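Probable porin (Pseudomonas aeruginosa, PDB 2Y0H) probably forms an outer-membrane channel of the OprD porin family, an 18-stranded antiparallel beta-barrel thought to let small solutes pass across the outer membrane. Local coordinates at residues S349-S354 against S359-W364; R365-R370 against A375-N380. One frame throughout, in Å; residues are numbered along the deposited sequence.

Contact 1: residues S349-S354 against S359-W364; sequences SYVIQS and SVALKW. With C8E ((hydroxyethyloxy)tri(ethyloxy)octane), chain D.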
loop_
_atom_site.group_PDB
_atom_site.type_symbol
_atom_site.label_atom_id
_atom_site.label_comp_id
_atom_site.label_asym_id
_atom_site.label_seq_id
_atom_site.Cartn_x
_atom_site.Cartn_y
_atom_site.Cartn_z
ATOM N N SER A 349 -3.997 18.139 3.092
ATOM C CA SER A 349 -3.445 17.593 4.306
ATOM C C SER A 349 -2.706 18.690 5.068
ATOM O O SER A 349 -2.067 19.556 4.468
ATOM C CB SER A 349 -2.531 16.406 3.988
ATOM O OG SER A 349 -1.186 16.812 3.866
ATOM N N TYR A 350 -2.810 18.657 6.391
ATOM C CA TYR A 350 -2.178 19.669 7.222
ATOM C C TYR A 350 -1.587 19.052 8.477
ATOM O O TYR A 350 -2.307 18.461 9.278
ATOM C CB TYR A 350 -3.179 20.768 7.599
ATOM C CG TYR A 350 -2.533 21.925 8.327
ATOM C CD1 TYR A 350 -1.529 22.669 7.717
ATOM C CD2 TYR A 350 -2.917 22.275 9.620
ATOM C CE1 TYR A 350 -0.925 23.714 8.361
ATOM C CE2 TYR A 350 -2.307 23.335 10.284
ATOM C CZ TYR A 350 -1.313 24.051 9.643
ATOM O OH TYR A 350 -0.689 25.102 10.271
ATOM N N VAL A 351 -0.273 19.171 8.631
ATOM C CA VAL A 351 0.382 18.807 9.869
ATOM C C VAL A 351 0.480 20.044 10.763
ATOM O O VAL A 351 1.182 21.012 10.446
ATOM C CB VAL A 351 1.777 18.230 9.633
ATOM C CG1 VAL A 351 2.391 17.786 10.966
ATOM C CG2 VAL A 351 1.716 17.052 8.637
ATOM N N ILE A 352 -0.248 20.018 11.871
ATOM C CA ILE A 352 -0.243 21.133 12.812
ATOM C C ILE A 352 1.173 21.394 13.324
ATOM O O ILE A 352 1.841 20.485 13.821
ATOM C CB ILE A 352 -1.212 20.875 13.961
ATOM C CG1 ILE A 352 -2.644 20.797 13.407
ATOM C CG2 ILE A 352 -1.093 21.966 15.032
ATOM C CD1 ILE A 352 -3.672 20.230 14.388
ATOM N N GLN A 353 1.623 22.637 13.193
ATOM C CA GLN A 353 3.032 22.986 13.384
ATOM C C GLN A 353 3.427 23.386 14.813
ATOM O O GLN A 353 4.613 23.378 15.156
ATOM C CB GLN A 353 3.406 24.129 12.424
ATOM C CG GLN A 353 3.251 23.771 10.953
ATOM C CD GLN A 353 4.260 22.716 10.518
ATOM O OE1 GLN A 353 5.455 22.979 10.479
ATOM N NE2 GLN A 353 3.782 21.509 10.223
ATOM N N SER A 354 2.452 23.762 15.634
ATOM C CA SER A 354 2.748 24.282 16.973
ATOM C C SER A 354 1.520 24.193 17.880
ATOM O O SER A 354 0.418 23.893 17.418
ATOM C CB SER A 354 3.201 25.752 16.878
ATOM O OG SER A 354 2.094 26.610 16.587
ATOM N N SER A 359 2.057 18.419 15.679
ATOM C CA SER A 359 2.357 17.133 15.035
ATOM C C SER A 359 1.115 16.298 14.749
ATOM O O SER A 359 1.219 15.247 14.122
ATOM C CB SER A 359 3.390 16.296 15.808
ATOM O OG SER A 359 2.747 15.484 16.795
ATOM N N VAL A 360 -0.051 16.743 15.219
ATOM C CA VAL A 360 -1.305 16.125 14.781
ATOM C C VAL A 360 -1.508 16.382 13.287
ATOM O O VAL A 360 -1.386 17.515 12.828
ATOM C CB VAL A 360 -2.525 16.672 15.547
ATOM C CG1 VAL A 360 -3.822 16.232 14.876
ATOM C CG2 VAL A 360 -2.482 16.224 16.997
ATOM N N ALA A 361 -1.816 15.333 12.534
ATOM C CA ALA A 361 -2.012 15.449 11.099
ATOM C C ALA A 361 -3.480 15.359 10.719
ATOM O O ALA A 361 -4.200 14.461 11.168
ATOM C CB ALA A 361 -1.209 14.352 10.365
ATOM N N LEU A 362 -3.923 16.278 9.869
ATOM C CA LEU A 362 -5.300 16.270 9.388
ATOM C C LEU A 362 -5.297 15.973 7.905
ATOM O O LEU A 362 -4.415 16.439 7.179
ATOM C CB LEU A 362 -5.985 17.629 9.636
ATOM C CG LEU A 362 -5.763 18.305 10.999
ATOM C CD1 LEU A 362 -6.396 19.702 11.063
ATOM C CD2 LEU A 362 -6.268 17.415 12.118
ATOM N N LYS A 363 -6.280 15.207 7.447
ATOM C CA LYS A 363 -6.440 14.984 6.011
ATOM C C LYS A 363 -7.901 15.053 5.589
ATOM O O LYS A 363 -8.741 14.322 6.107
ATOM C CB LYS A 363 -5.829 13.643 5.576
ATOM C CG LYS A 363 -5.824 13.450 4.052
ATOM C CD LYS A 363 -5.399 12.041 3.633
ATOM C CE LYS A 363 -3.911 11.839 3.726
ATOM N NZ LYS A 363 -3.182 12.665 2.721
ATOM N N TRP A 364 -8.203 15.947 4.656
ATOM C CA TRP A 364 -9.504 15.948 4.006
ATOM C C TRP A 364 -9.341 15.383 2.605
ATOM O O TRP A 364 -8.511 15.869 1.840
ATOM C CB TRP A 364 -10.098 17.357 3.926
ATOM C CG TRP A 364 -11.304 17.424 3.017
ATOM C CD1 TRP A 364 -12.538 16.881 3.250
ATOM C CD2 TRP A 364 -11.385 18.056 1.722
ATOM N NE1 TRP A 364 -13.379 17.135 2.187
ATOM C CE2 TRP A 364 -12.698 17.855 1.238
ATOM C CE3 TRP A 364 -10.476 18.771 0.929
ATOM C CZ2 TRP A 364 -13.126 18.348 0.002
ATOM C CZ3 TRP A 364 -10.900 19.257 -0.304
ATOM C CH2 TRP A 364 -12.213 19.040 -0.755
HETATM C C8 C8E D . -6.563 22.949 6.835
HETATM O O9 C8E D . -6.438 24.353 6.762
HETATM C C10 C8E D . -6.029 24.916 7.994
HETATM C C11 C8E D . -4.874 25.888 7.769
HETATM O O12 C8E D . -4.151 26.068 8.971
#
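Ile352 and Val360 lie side by side on the flank of a beta hairpin, pointing the same way, with CD1 of Ile352 3.9 Å from CB of Val360. The same CD1 comes within 4.3 Å of CD1 of Leu362, giving a small aliphatic patch across the strand pair. In Ile352, CG1 stands anti to the carbonyl carbon (chi1 -64°), which carries CG1 and CD1 over Val360 O, with CG1 3.6 Å from it. Tyr350 shares this face, but its ring leads away from Leu362 and meets a bound detergent instead: ether oxygen O12 of C8E sits over one ring face, offset toward the rim and 3.5 Å from CZ. Beneath these side chains, Tyr350 and Leu362 form an antiparallel hydrogen-bonded pair, with Leu362 N to Tyr350 O at 2.8 Å and an equally short return bond. Two further backbone bonds, Ile352 N to Val360 O and Ser359 N to Ile352 O, carry the ladder past the strands into the turn. There Gln353 folds back, and its NE2 donates almost straight (176°) to Val351 O at 2.7 Å, from above the carbonyl plane. The other face holds Ser349, Val351, Ala361 and Lys363, where CG2 of Val351 and CB of Ala361 are 4.3 Å apart. Strands 318-330 and 376-389 flank the hairpin, Leu318 touching Tyr350 and Val384 touching both Val360 and Leu362. With apolar carbons and a detergent-covered tyrosine on one face and a lysine on the other, the chemistry is consistent with a membrane-facing outer surface and an inner one turned to the lumen.

Contact 2: residues R365-R370 against A375-N380; sequences RNITYR and ADLDEN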
loop_
_atom_site.group_PDB
_atom_site.type_symbol
_atom_site.label_atom_id
_atom_site.label_comp_id
_atom_site.label_asym_id
_atom_site.label_seq_id
_atom_site.Cartn_x
_atom_site.Cartn_y
_atom_site.Cartn_z
ATOM N N ARG A 365 -10.130 14.359 2.283
ATOM C CA ARG A 365 -10.076 13.710 0.978
ATOM C C ARG A 365 -11.433 13.786 0.297
ATOM O O ARG A 365 -12.443 13.382 0.876
ATOM C CB ARG A 365 -9.709 12.230 1.112
ATOM C CG ARG A 365 -8.599 11.902 2.096
ATOM C CD ARG A 365 -8.032 10.504 1.828
ATOM N NE ARG A 365 -7.356 10.434 0.533
ATOM C CZ ARG A 365 -6.789 9.339 0.036
ATOM N NH1 ARG A 365 -6.820 8.200 0.713
ATOM N NH2 ARG A 365 -6.198 9.386 -1.147
ATOM N N ASN A 366 -11.449 14.286 -0.936
ATOM C CA ASN A 366 -12.653 14.274 -1.752
ATOM C C ASN A 366 -12.503 13.245 -2.856
ATOM O O ASN A 366 -11.515 13.243 -3.600
ATOM C CB ASN A 366 -12.943 15.664 -2.334
ATOM C CG ASN A 366 -14.268 15.721 -3.102
ATOM O OD1 ASN A 366 -15.128 14.847 -2.962
ATOM N ND2 ASN A 366 -14.435 16.763 -3.916
ATOM N N ILE A 367 -13.486 12.361 -2.961
ATOM C CA ILE A 367 -13.440 11.290 -3.944
ATOM C C ILE A 367 -14.624 11.353 -4.905
ATOM O O ILE A 367 -15.776 11.311 -4.492
ATOM C CB ILE A 367 -13.412 9.921 -3.256
ATOM C CG1 ILE A 367 -12.184 9.818 -2.361
ATOM C CG2 ILE A 367 -13.399 8.802 -4.275
ATOM C CD1 ILE A 367 -12.082 8.521 -1.629
ATOM N N THR A 368 -14.336 11.457 -6.193
ATOM C CA THR A 368 -15.400 11.420 -7.189
ATOM C C THR A 368 -15.087 10.324 -8.194
ATOM O O THR A 368 -13.980 10.271 -8.741
ATOM C CB THR A 368 -15.581 12.776 -7.909
ATOM O OG1 THR A 368 -15.726 13.821 -6.941
ATOM C CG2 THR A 368 -16.824 12.748 -8.790
ATOM N N TYR A 369 -16.060 9.444 -8.415
ATOM C CA TYR A 369 -15.879 8.275 -9.267
ATOM C C TYR A 369 -17.124 8.001 -10.096
ATOM O O TYR A 369 -18.232 8.024 -9.574
ATOM C CB TYR A 369 -15.578 7.039 -8.415
ATOM C CG TYR A 369 -15.656 5.743 -9.183
ATOM C CD1 TYR A 369 -14.584 5.311 -9.954
ATOM C CD2 TYR A 369 -16.801 4.948 -9.143
ATOM C CE1 TYR A 369 -14.638 4.122 -10.666
ATOM C CE2 TYR A 369 -16.871 3.752 -9.849
ATOM C CZ TYR A 369 -15.785 3.345 -10.607
ATOM O OH TYR A 369 -15.838 2.173 -11.322
ATOM N N ARG A 370 -16.928 7.740 -11.386
ATOM C CA ARG A 370 -18.019 7.376 -12.292
ATOM C C ARG A 370 -17.581 6.240 -13.197
ATOM O O ARG A 370 -16.422 6.176 -13.592
ATOM C CB ARG A 370 -18.422 8.564 -13.166
ATOM C CG ARG A 370 -18.863 9.771 -12.392
ATOM C CD ARG A 370 -20.214 9.571 -11.748
ATOM N NE ARG A 370 -20.671 10.825 -11.151
ATOM C CZ ARG A 370 -20.341 11.222 -9.930
ATOM N NH1 ARG A 370 -19.563 10.458 -9.173
ATOM N NH2 ARG A 370 -20.791 12.373 -9.458
ATOM N N ALA A 375 -20.981 1.273 -10.858
ATOM C CA ALA A 375 -21.420 2.227 -9.850
ATOM C C ALA A 375 -20.853 3.636 -10.048
ATOM O O ALA A 375 -19.919 3.835 -10.818
ATOM C CB ALA A 375 -21.073 1.705 -8.468
ATOM N N ASP A 376 -21.463 4.604 -9.369
ATOM C CA ASP A 376 -20.945 5.959 -9.228
ATOM C C ASP A 376 -20.718 6.201 -7.736
ATOM O O ASP A 376 -21.417 5.631 -6.896
ATOM C CB ASP A 376 -21.957 6.989 -9.733
ATOM C CG ASP A 376 -22.215 6.886 -11.228
ATOM O OD1 ASP A 376 -21.394 6.280 -11.951
ATOM O OD2 ASP A 376 -23.246 7.423 -11.680
ATOM N N LEU A 377 -19.756 7.051 -7.401
ATOM C CA LEU A 377 -19.454 7.327 -6.002
ATOM C C LEU A 377 -19.011 8.763 -5.767
ATOM O O LEU A 377 -18.189 9.310 -6.505
ATOM C CB LEU A 377 -18.361 6.385 -5.477
ATOM C CG LEU A 377 -17.959 6.620 -4.011
ATOM C CD1 LEU A 377 -19.053 6.130 -3.072
ATOM C CD2 LEU A 377 -16.626 5.959 -3.679
ATOM N N ASP A 378 -19.556 9.360 -4.718
ATOM C CA ASP A 378 -19.028 10.594 -4.178
ATOM C C ASP A 378 -18.792 10.323 -2.721
ATOM O O ASP A 378 -19.597 9.665 -2.069
ATOM C CB ASP A 378 -20.015 11.738 -4.337
ATOM C CG ASP A 378 -20.225 12.113 -5.776
ATOM O OD1 ASP A 378 -19.415 12.891 -6.308
ATOM O OD2 ASP A 378 -21.189 11.614 -6.379
ATOM N N GLU A 379 -17.673 10.815 -2.217
ATOM C CA GLU A 379 -17.271 10.501 -0.869
ATOM C C GLU A 379 -16.327 11.563 -0.343
ATOM O O GLU A 379 -15.465 12.079 -1.067
ATOM C CB GLU A 379 -16.607 9.120 -0.803
ATOM C CG GLU A 379 -15.924 8.850 0.528
ATOM C CD GLU A 379 -15.544 7.398 0.719
ATOM O OE1 GLU A 379 -15.953 6.547 -0.104
ATOM O OE2 GLU A 379 -14.834 7.110 1.706
ATOM N N ASN A 380 -16.520 11.896 0.924
ATOM C CA ASN A 380 -15.591 12.744 1.624
ATOM C C ASN A 380 -15.099 12.011 2.852
ATOM O O ASN A 380 -15.867 11.331 3.527
ATOM C CB ASN A 380 -16.251 14.073 1.976
ATOM C CG ASN A 380 -16.547 14.910 0.741
ATOM O OD1 ASN A 380 -15.724 15.722 0.314
ATOM N ND2 ASN A 380 -17.708 14.688 0.140
HETATM O O HOH W 1 -17.649 14.196 -4.547
#
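Ile367 with Glu379 and Tyr369 with Leu377 are the hydrogen-bonded pairs of an almost exactly antiparallel strand pair (174°), its axes 4.7 Å apart. It is the last beta hairpin of the barrel, joining strand 361-371 to strand 376-389, which closes the cylinder against strand 7-22. On the face of Ile367 and Tyr369, Ile367 CG2 lies 4.3 Å from Leu377 CD2. The Tyr369 ring leans toward the turn, CG anti to the backbone N, and brings CE2 to 3.2 Å from Ala375 O. Its OH is hydrogen-bonded to Glu341 and its ring meets Tyr291 edge-to-face; Tyr291, Gln292 and Arg296 of a loop cover this face, consistent with it looking into the barrel lumen. Glu379 belongs to it too and forms a salt bridge with Arg381.

The other face is polar. Arg370 bends at chi2 (-72°) and crosses Asp376 at about a right angle, its CD packed 3.4 Å from Asp376 CG. The bend carries the guanidinium back along the strands to a salt bridge with Asp378, NH2 to OD2 3.2 Å, although the individual N-H bonds are weak and the two planes stand 78° apart. Asp378 OD2 has a second cationic partner in Arg22 of strand 7-22, so this carboxylate ties the hairpin across the barrel closure; two arginines would probably keep it ionised. Its other oxygen, OD1, accepts a hydrogen bond from a water at 2.8 Å that is also hydrogen-bonded to Thr368 OG1. Tyr369 O is gripped from opposite faces of its carbonyl plane: by Leu377 N from the neighbouring strand, and by Arg370 NH1, which donates at 2.8 Å from above that plane.

Contacts 1 and 2 are consecutive hairpins sharing strand 361-371, which lies between the other two: contact 1 samples its start on the side of strand 339-351, contact 2 its later part on the side of strand 376-389. Their centres lie 23 Å apart, toward the two ends of the barrel wall, the turn of contact 1 probably periplasmic and that of contact 2 extracellular, as porin topology would suggest. They meet through Trp364 of contact 1 and Asn380 of contact 2, a weak hydrogen bond with NE1 3.3 Å from OD1. Detergent marks the outer surface at both: a C8E lies about 4 Å (nearest atoms) from the Val360 side chain and a C8E about 5 Å from that of Arg370.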